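Local coordinates for methyltransferase (Streptococcus pyogenes, PDB 2ESR), which probably transfers methyl groups from S-adenosylmethionine to a substrate, at residues Gly32-Asp37 and Gly99-Val104. Sequence-based numbering, arbitrary orientation.
Sequences GGRVLD and GRFDLV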
ATOM      1  N   GLY A  32      -4.793  -6.441  14.800  1.00 28.98           N
ATOM      2  CA  GLY A  32      -3.810  -6.231  13.752  1.00 27.88           C
ATOM      3  C   GLY A  32      -4.020  -7.101  12.527  1.00 26.13           C
ATOM      4  O   GLY A  32      -4.779  -8.071  12.566  1.00 26.55           O
ATOM      5  N   GLY A  33      -3.334  -6.757  11.439  1.00 23.81           N
ATOM      6  CA  GLY A  33      -3.456  -7.521  10.208  1.00 24.76           C
ATOM      7  C   GLY A  33      -3.619  -6.618   9.000  1.00 23.41           C
ATOM      8  O   GLY A  33      -3.798  -5.409   9.154  1.00 23.63           O
ATOM      9  N   ARG A  34      -3.563  -7.203   7.802  1.00 22.17           N
ATOM     10  CA  ARG A  34      -3.699  -6.445   6.560  1.00 21.29           C
ATOM     11  C   ARG A  34      -5.052  -6.648   5.891  1.00 19.86           C
ATOM     12  O   ARG A  34      -5.502  -7.776   5.704  1.00 19.17           O
ATOM     13  CB  ARG A  34      -2.612  -6.839   5.554  1.00 25.30           C
ATOM     14  CG  ARG A  34      -1.201  -6.377   5.875  1.00 31.79           C
ATOM     15  CD  ARG A  34      -0.354  -6.382   4.601  1.00 37.13           C
ATOM     16  NE  ARG A  34       1.019  -5.929   4.820  1.00 41.97           N
ATOM     17  CZ  ARG A  34       1.947  -6.638   5.454  1.00 43.41           C
ATOM     18  NH1 ARG A  34       1.656  -7.841   5.935  1.00 46.16           N
ATOM     19  NH2 ARG A  34       3.171  -6.150   5.602  1.00 43.73           N
ATOM     20  N   VAL A  35      -5.680  -5.542   5.515  1.00 18.16           N
ATOM     21  CA  VAL A  35      -6.974  -5.574   4.859  1.00 18.29           C
ATOM     22  C   VAL A  35      -6.813  -5.259   3.370  1.00 18.69           C
ATOM     23  O   VAL A  35      -5.984  -4.428   2.992  1.00 17.33           O
ATOM     24  CB  VAL A  35      -7.931  -4.513   5.467  1.00 20.03           C
ATOM     25  CG1 VAL A  35      -9.261  -4.501   4.711  1.00 19.70           C
ATOM     26  CG2 VAL A  35      -8.167  -4.802   6.939  1.00 20.62           C
ATOM     27  N   LEU A  36      -7.588  -5.947   2.536  1.00 17.41           N
ATOM     28  CA  LEU A  36      -7.604  -5.685   1.100  1.00 17.90           C
ATOM     29  C   LEU A  36      -9.055  -5.364   0.759  1.00 18.48           C
ATOM     30  O   LEU A  36      -9.946  -6.174   1.006  1.00 18.24           O
ATOM     31  CB  LEU A  36      -7.145  -6.904   0.291  1.00 16.73           C
ATOM     32  CG  LEU A  36      -7.306  -6.761  -1.234  1.00 18.38           C
ATOM     33  CD1 LEU A  36      -6.486  -5.585  -1.744  1.00 18.78           C
ATOM     34  CD2 LEU A  36      -6.860  -8.038  -1.919  1.00 18.88           C
ATOM     35  N   ASP A  37      -9.291  -4.178   0.212  1.00 18.32           N
ATOM     36  CA  ASP A  37     -10.639  -3.766  -0.156  1.00 20.65           C
ATOM     37  C   ASP A  37     -10.654  -3.551  -1.664  1.00 20.74           C
ATOM     38  O   ASP A  37     -10.234  -2.500  -2.155  1.00 20.70           O
ATOM     39  CB  ASP A  37     -11.007  -2.466   0.564  1.00 21.97           C
ATOM     40  CG  ASP A  37     -12.500  -2.181   0.543  1.00 27.79           C
ATOM     41  OD1 ASP A  37     -13.205  -2.716  -0.339  1.00 28.66           O
ATOM     42  OD2 ASP A  37     -12.966  -1.407   1.411  1.00 29.86           O
ATOM     43  N   GLY A  99       1.791  -9.147  -0.328  1.00 33.36           N
ATOM     44  CA  GLY A  99       1.635  -9.645   1.026  1.00 36.96           C
ATOM     45  C   GLY A  99       0.381 -10.461   1.258  1.00 36.15           C
ATOM     46  O   GLY A  99      -0.577 -10.370   0.494  1.00 39.41           O
ATOM     47  N   ARG A 100       0.400 -11.279   2.306  1.00 33.49           N
ATOM     48  CA  ARG A 100      -0.756 -12.092   2.659  1.00 31.24           C
ATOM     49  C   ARG A 100      -1.763 -11.142   3.300  1.00 28.25           C
ATOM     50  O   ARG A 100      -1.388 -10.285   4.101  1.00 29.39           O
ATOM     51  CB  ARG A 100      -0.359 -13.170   3.668  1.00 32.85           C
ATOM     52  CG  ARG A 100       0.557 -14.248   3.115  1.00 34.72           C
ATOM     53  CD  ARG A 100      -0.230 -15.318   2.381  1.00 35.60           C
ATOM     54  NE  ARG A 100       0.631 -16.392   1.891  1.00 36.03           N
ATOM     55  CZ  ARG A 100       0.181 -17.535   1.383  1.00 35.77           C
ATOM     56  NH1 ARG A 100      -1.123 -17.759   1.302  1.00 35.04           N
ATOM     57  NH2 ARG A 100       1.035 -18.449   0.938  1.00 38.55           N
ATOM     58  N   PHE A 101      -3.033 -11.285   2.943  1.00 22.87           N
ATOM     59  CA  PHE A 101      -4.071 -10.432   3.502  1.00 19.29           C
ATOM     60  C   PHE A 101      -4.940 -11.231   4.450  1.00 18.16           C
ATOM     61  O   PHE A 101      -5.295 -12.368   4.164  1.00 18.61           O
ATOM     62  CB  PHE A 101      -4.902  -9.832   2.375  1.00 19.14           C
ATOM     63  CG  PHE A 101      -4.156  -8.799   1.586  1.00 20.69           C
ATOM     64  CD1 PHE A 101      -4.039  -7.503   2.069  1.00 19.51           C
ATOM     65  CD2 PHE A 101      -3.516  -9.135   0.398  1.00 20.61           C
ATOM     66  CE1 PHE A 101      -3.288  -6.549   1.384  1.00 24.40           C
ATOM     67  CE2 PHE A 101      -2.762  -8.185  -0.296  1.00 22.43           C
ATOM     68  CZ  PHE A 101      -2.649  -6.892   0.200  1.00 21.85           C
ATOM     69  N   ASP A 102      -5.271 -10.624   5.583  1.00 19.34           N
ATOM     70  CA  ASP A 102      -6.066 -11.284   6.612  1.00 19.20           C
ATOM     71  C   ASP A 102      -7.564 -11.054   6.481  1.00 18.38           C
ATOM     72  O   ASP A 102      -8.372 -11.871   6.939  1.00 18.56           O
ATOM     73  CB  ASP A 102      -5.593 -10.809   7.983  1.00 21.11           C
ATOM     74  CG  ASP A 102      -4.091 -10.936   8.151  1.00 24.69           C
ATOM     75  OD1 ASP A 102      -3.377  -9.915   8.028  1.00 27.64           O
ATOM     76  OD2 ASP A 102      -3.621 -12.062   8.388  1.00 27.84           O
ATOM     77  N   LEU A 103      -7.934  -9.946   5.852  1.00 16.45           N
ATOM     78  CA  LEU A 103      -9.337  -9.606   5.679  1.00 16.84           C
ATOM     79  C   LEU A 103      -9.509  -8.972   4.303  1.00 16.74           C
ATOM     80  O   LEU A 103      -8.837  -8.004   3.965  1.00 18.47           O
ATOM     81  CB  LEU A 103      -9.768  -8.626   6.778  1.00 16.82           C
ATOM     82  CG  LEU A 103     -11.193  -8.049   6.768  1.00 17.89           C
ATOM     83  CD1 LEU A 103     -12.233  -9.179   6.788  1.00 18.12           C
ATOM     84  CD2 LEU A 103     -11.368  -7.145   7.993  1.00 17.97           C
ATOM     85  N   VAL A 104     -10.408  -9.533   3.508  1.00 14.68           N
ATOM     86  CA  VAL A 104     -10.643  -9.029   2.170  1.00 15.78           C
ATOM     87  C   VAL A 104     -12.112  -8.667   2.015  1.00 15.61           C
ATOM     88  O   VAL A 104     -12.985  -9.448   2.374  1.00 18.14           O
ATOM     89  CB  VAL A 104     -10.270 -10.107   1.117  1.00 16.76           C
ATOM     90  CG1 VAL A 104     -10.525  -9.584  -0.289  1.00 17.28           C
ATOM     91  CG2 VAL A 104      -8.802 -10.500   1.276  1.00 17.10           C
TER
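Val35 and Leu36 pair in parallel with Leu103 and Val104 at the centre of a Rossmann-like methyltransferase sheet, where the first and fourth strands in sequence lie side by side. Leu36 N donates to Leu103 O (2.8 Å). Before this regular pairing, the chain turns a corner at Asp102, and Arg34 O accepts from two successive amides, Asp102 N at 2.9 Å and the longer Leu103 N at 3.3 Å. Asp102 also accepts in return: with CG anti to its carbonyl carbon (chi1 -51°), the short side chain reaches back so that the anti lone pair of OD1 takes Arg34 N at 2.7 Å, an almost straight bond (166°). Gly33, lacking a side chain, lets this carboxylate come close. Buried Phe101 gives Leu36 CB a flat apolar surface, a CH-pi contact with CB over one ring face but displaced toward the rim, 3.9 Å from the centroid. Apolar residues suit both buried faces: Val35 and Leu103 lie side by side against Ala49 of helix 44-51, Leu36 and Val104 on the other face. The extended Arg34 side chain leaves the pair, and its NH2 donates a hydrogen bond to Phe83 O of the second subunit. Strand 56-60 flanks strand 34-38 on its other edge, and its Val58 touches both Leu36 and Phe101.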